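PDB 3LSG: Two-component response regulator yesN from Fusobacterium nucleatum, which probably binds specific DNA sequences as a transcription factor of a two-component system, this chain being its C-terminal AraC-type helix-turn-helix domain. Local coordinates for residues K55-A60 and T88-Y93. Numbering follows the deposited sequence.
Sequences KRMEKA and TKFKKY. With PO4 (phosphate ion), chain F.
The selenium of the selenomethionine M57 presses directly on backbone: SE lies 3.5 Å from CA of F90, the residue whose CA is also nearest to that of M57. The axes of 55-60 and 88-93 cross at -91°, 10.6 Å apart; the first lies on the long helix 48-66, which links the two halves of the AraC-type DNA-binding domain, the second on helix 83-94, in the position of the second helix-turn-helix recognition helix. With CG beside the backbone N (chi1 -67°) and further bends at chi2 and chi3, M57 runs alongside Y93 in the opposite sense. Its CB meets one face of the Y93 ring, 3.9 Å from the centroid and 17° off the normal, a CH-pi contact. SE approaches both the F90 and Y93 rings obliquely, a Met-aromatic contact with each. A60 CB abuts the rim of the F90 ring, 4.1 Å from F90 CE1; Y101 meets this ring edge-to-face. K89 NZ donates to O3 of a phosphate ion (2.6 Å), probably a crystallisation additive, also bound by K89 of the second subunit. No direct hydrogen bond joins 55-60 to 88-93. E58 OE2, also bonded to Q54, accepts from a water at 2.7 Å; this water, in the Y93 ring plane, hydrogen-bonds Y93 OH.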
loop_
_atom_site.group_PDB
_atom_site.type_symbol
_atom_site.label_atom_id
_atom_site.label_comp_id
_atom_site.label_asym_id
_atom_site.label_seq_id
_atom_site.Cartn_x
_atom_site.Cartn_y
_atom_site.Cartn_z
ATOM N N LYS A 55 -4.340 -2.211 -12.404
ATOM C CA LYS A 55 -4.326 -3.583 -12.909
ATOM C C LYS A 55 -5.109 -4.531 -11.992
ATOM O O LYS A 55 -5.854 -5.395 -12.458
ATOM C CB LYS A 55 -2.891 -4.073 -13.107
ATOM C CG LYS A 55 -2.142 -3.285 -14.168
ATOM C CD LYS A 55 -2.398 -3.841 -15.558
ATOM C CE LYS A 55 -1.775 -5.228 -15.677
ATOM N NZ LYS A 55 -1.571 -5.646 -17.091
ATOM N N ARG A 56 -4.929 -4.371 -10.690
ATOM C CA ARG A 56 -5.630 -5.193 -9.716
ATOM C C ARG A 56 -7.150 -4.951 -9.682
ATOM O O ARG A 56 -7.922 -5.903 -9.581
ATOM C CB ARG A 56 -5.020 -4.987 -8.328
ATOM C CG ARG A 56 -3.545 -5.400 -8.277
ATOM C CD ARG A 56 -2.901 -5.106 -6.930
ATOM N NE ARG A 56 -1.751 -5.991 -6.713
ATOM C CZ ARG A 56 -0.810 -5.780 -5.799
ATOM N NH1 ARG A 56 -0.862 -4.709 -5.013
ATOM N NH2 ARG A 56 0.179 -6.645 -5.672
HETATM N N MSE A 57 -7.566 -3.690 -9.767
HETATM C CA MSE A 57 -8.991 -3.357 -9.790
HETATM C C MSE A 57 -9.676 -3.869 -11.063
HETATM O O MSE A 57 -10.809 -4.361 -11.030
HETATM C CB MSE A 57 -9.194 -1.837 -9.672
HETATM C CG MSE A 57 -8.783 -1.234 -8.322
HETATM SE SE MSE A 57 -9.626 -2.071 -6.765
HETATM C CE MSE A 57 -8.415 -3.549 -6.377
ATOM N N GLU A 58 -8.991 -3.742 -12.194
ATOM C CA GLU A 58 -9.547 -4.236 -13.437
ATOM C C GLU A 58 -9.737 -5.749 -13.388
ATOM O O GLU A 58 -10.755 -6.254 -13.845
ATOM C CB GLU A 58 -8.705 -3.780 -14.635
ATOM C CG GLU A 58 -8.854 -2.269 -14.877
ATOM C CD GLU A 58 -7.890 -1.680 -15.907
ATOM O OE1 GLU A 58 -6.909 -2.350 -16.306
ATOM O OE2 GLU A 58 -8.117 -0.518 -16.308
ATOM N N LYS A 59 -8.781 -6.464 -12.799
ATOM C CA LYS A 59 -8.920 -7.906 -12.629
ATOM C C LYS A 59 -10.041 -8.213 -11.623
ATOM O O LYS A 59 -10.808 -9.141 -11.815
ATOM C CB LYS A 59 -7.598 -8.529 -12.184
ATOM C CG LYS A 59 -7.595 -10.050 -12.049
ATOM C CD LYS A 59 -8.096 -10.729 -13.319
ATOM C CE LYS A 59 -7.699 -12.215 -13.354
ATOM N NZ LYS A 59 -8.140 -12.890 -14.607
ATOM N N ALA A 60 -10.160 -7.404 -10.574
ATOM C CA ALA A 60 -11.216 -7.609 -9.590
ATOM C C ALA A 60 -12.573 -7.483 -10.272
ATOM O O ALA A 60 -13.466 -8.310 -10.076
ATOM C CB ALA A 60 -11.089 -6.609 -8.470
ATOM N N THR A 88 -11.964 -1.517 0.610
ATOM C CA THR A 88 -11.793 -0.071 0.685
ATOM C C THR A 88 -11.146 0.514 -0.574
ATOM O O THR A 88 -11.525 1.606 -1.008
ATOM C CB THR A 88 -10.988 0.384 1.922
ATOM O OG1 THR A 88 -9.614 0.008 1.768
ATOM C CG2 THR A 88 -11.556 -0.225 3.195
ATOM N N LYS A 89 -10.176 -0.191 -1.157
ATOM C CA LYS A 89 -9.550 0.306 -2.384
ATOM C C LYS A 89 -10.551 0.237 -3.541
ATOM O O LYS A 89 -10.652 1.165 -4.337
ATOM C CB LYS A 89 -8.273 -0.483 -2.729
ATOM C CG LYS A 89 -7.067 -0.196 -1.821
ATOM C CD LYS A 89 -6.599 1.245 -1.988
ATOM C CE LYS A 89 -5.237 1.477 -1.362
ATOM N NZ LYS A 89 -4.907 2.934 -1.325
ATOM N N PHE A 90 -11.283 -0.877 -3.632
ATOM C CA PHE A 90 -12.255 -1.073 -4.691
ATOM C C PHE A 90 -13.304 0.034 -4.633
ATOM O O PHE A 90 -13.682 0.612 -5.658
ATOM C CB PHE A 90 -12.938 -2.439 -4.541
ATOM C CG PHE A 90 -13.812 -2.805 -5.710
ATOM C CD1 PHE A 90 -13.341 -3.643 -6.712
ATOM C CD2 PHE A 90 -15.102 -2.310 -5.808
ATOM C CE1 PHE A 90 -14.151 -3.982 -7.807
ATOM C CE2 PHE A 90 -15.916 -2.654 -6.884
ATOM C CZ PHE A 90 -15.439 -3.479 -7.888
ATOM N N LYS A 91 -13.785 0.322 -3.429
ATOM C CA LYS A 91 -14.815 1.329 -3.269
ATOM C C LYS A 91 -14.289 2.719 -3.636
ATOM O O LYS A 91 -15.015 3.546 -4.159
ATOM C CB LYS A 91 -15.383 1.339 -1.848
ATOM C CG LYS A 91 -16.527 2.353 -1.711
ATOM C CD LYS A 91 -17.289 2.217 -0.411
ATOM C CE LYS A 91 -18.401 3.253 -0.349
ATOM N NZ LYS A 91 -19.031 3.325 0.990
ATOM N N LYS A 92 -13.029 2.987 -3.353
ATOM C CA LYS A 92 -12.471 4.284 -3.743
ATOM C C LYS A 92 -12.302 4.349 -5.254
ATOM O O LYS A 92 -12.491 5.405 -5.868
ATOM C CB LYS A 92 -11.130 4.539 -3.054
ATOM C CG LYS A 92 -11.264 4.924 -1.587
ATOM C CD LYS A 92 -10.008 5.643 -1.114
ATOM C CE LYS A 92 -9.915 5.685 0.400
ATOM N NZ LYS A 92 -9.556 4.356 0.964
ATOM N N TYR A 93 -11.964 3.211 -5.858
ATOM C CA TYR A 93 -11.717 3.168 -7.299
ATOM C C TYR A 93 -13.030 3.202 -8.114
ATOM O O TYR A 93 -13.169 3.972 -9.081
ATOM C CB TYR A 93 -10.858 1.938 -7.652
ATOM C CG TYR A 93 -10.288 1.956 -9.062
ATOM C CD1 TYR A 93 -9.032 2.511 -9.325
ATOM C CD2 TYR A 93 -11.004 1.434 -10.119
ATOM C CE1 TYR A 93 -8.509 2.526 -10.616
ATOM C CE2 TYR A 93 -10.503 1.447 -11.405
ATOM C CZ TYR A 93 -9.253 1.988 -11.652
ATOM O OH TYR A 93 -8.765 1.997 -12.942
HETATM P P PO4 F . -1.309 2.196 -0.539
HETATM O O1 PO4 F . -0.828 2.140 -1.963
HETATM O O2 PO4 F . -0.219 2.700 0.370
HETATM O O3 PO4 F . -2.494 3.132 -0.467
HETATM O O4 PO4 F . -1.715 0.811 -0.101
HETATM O O HOH W 1 -10.071 0.880 -15.029
#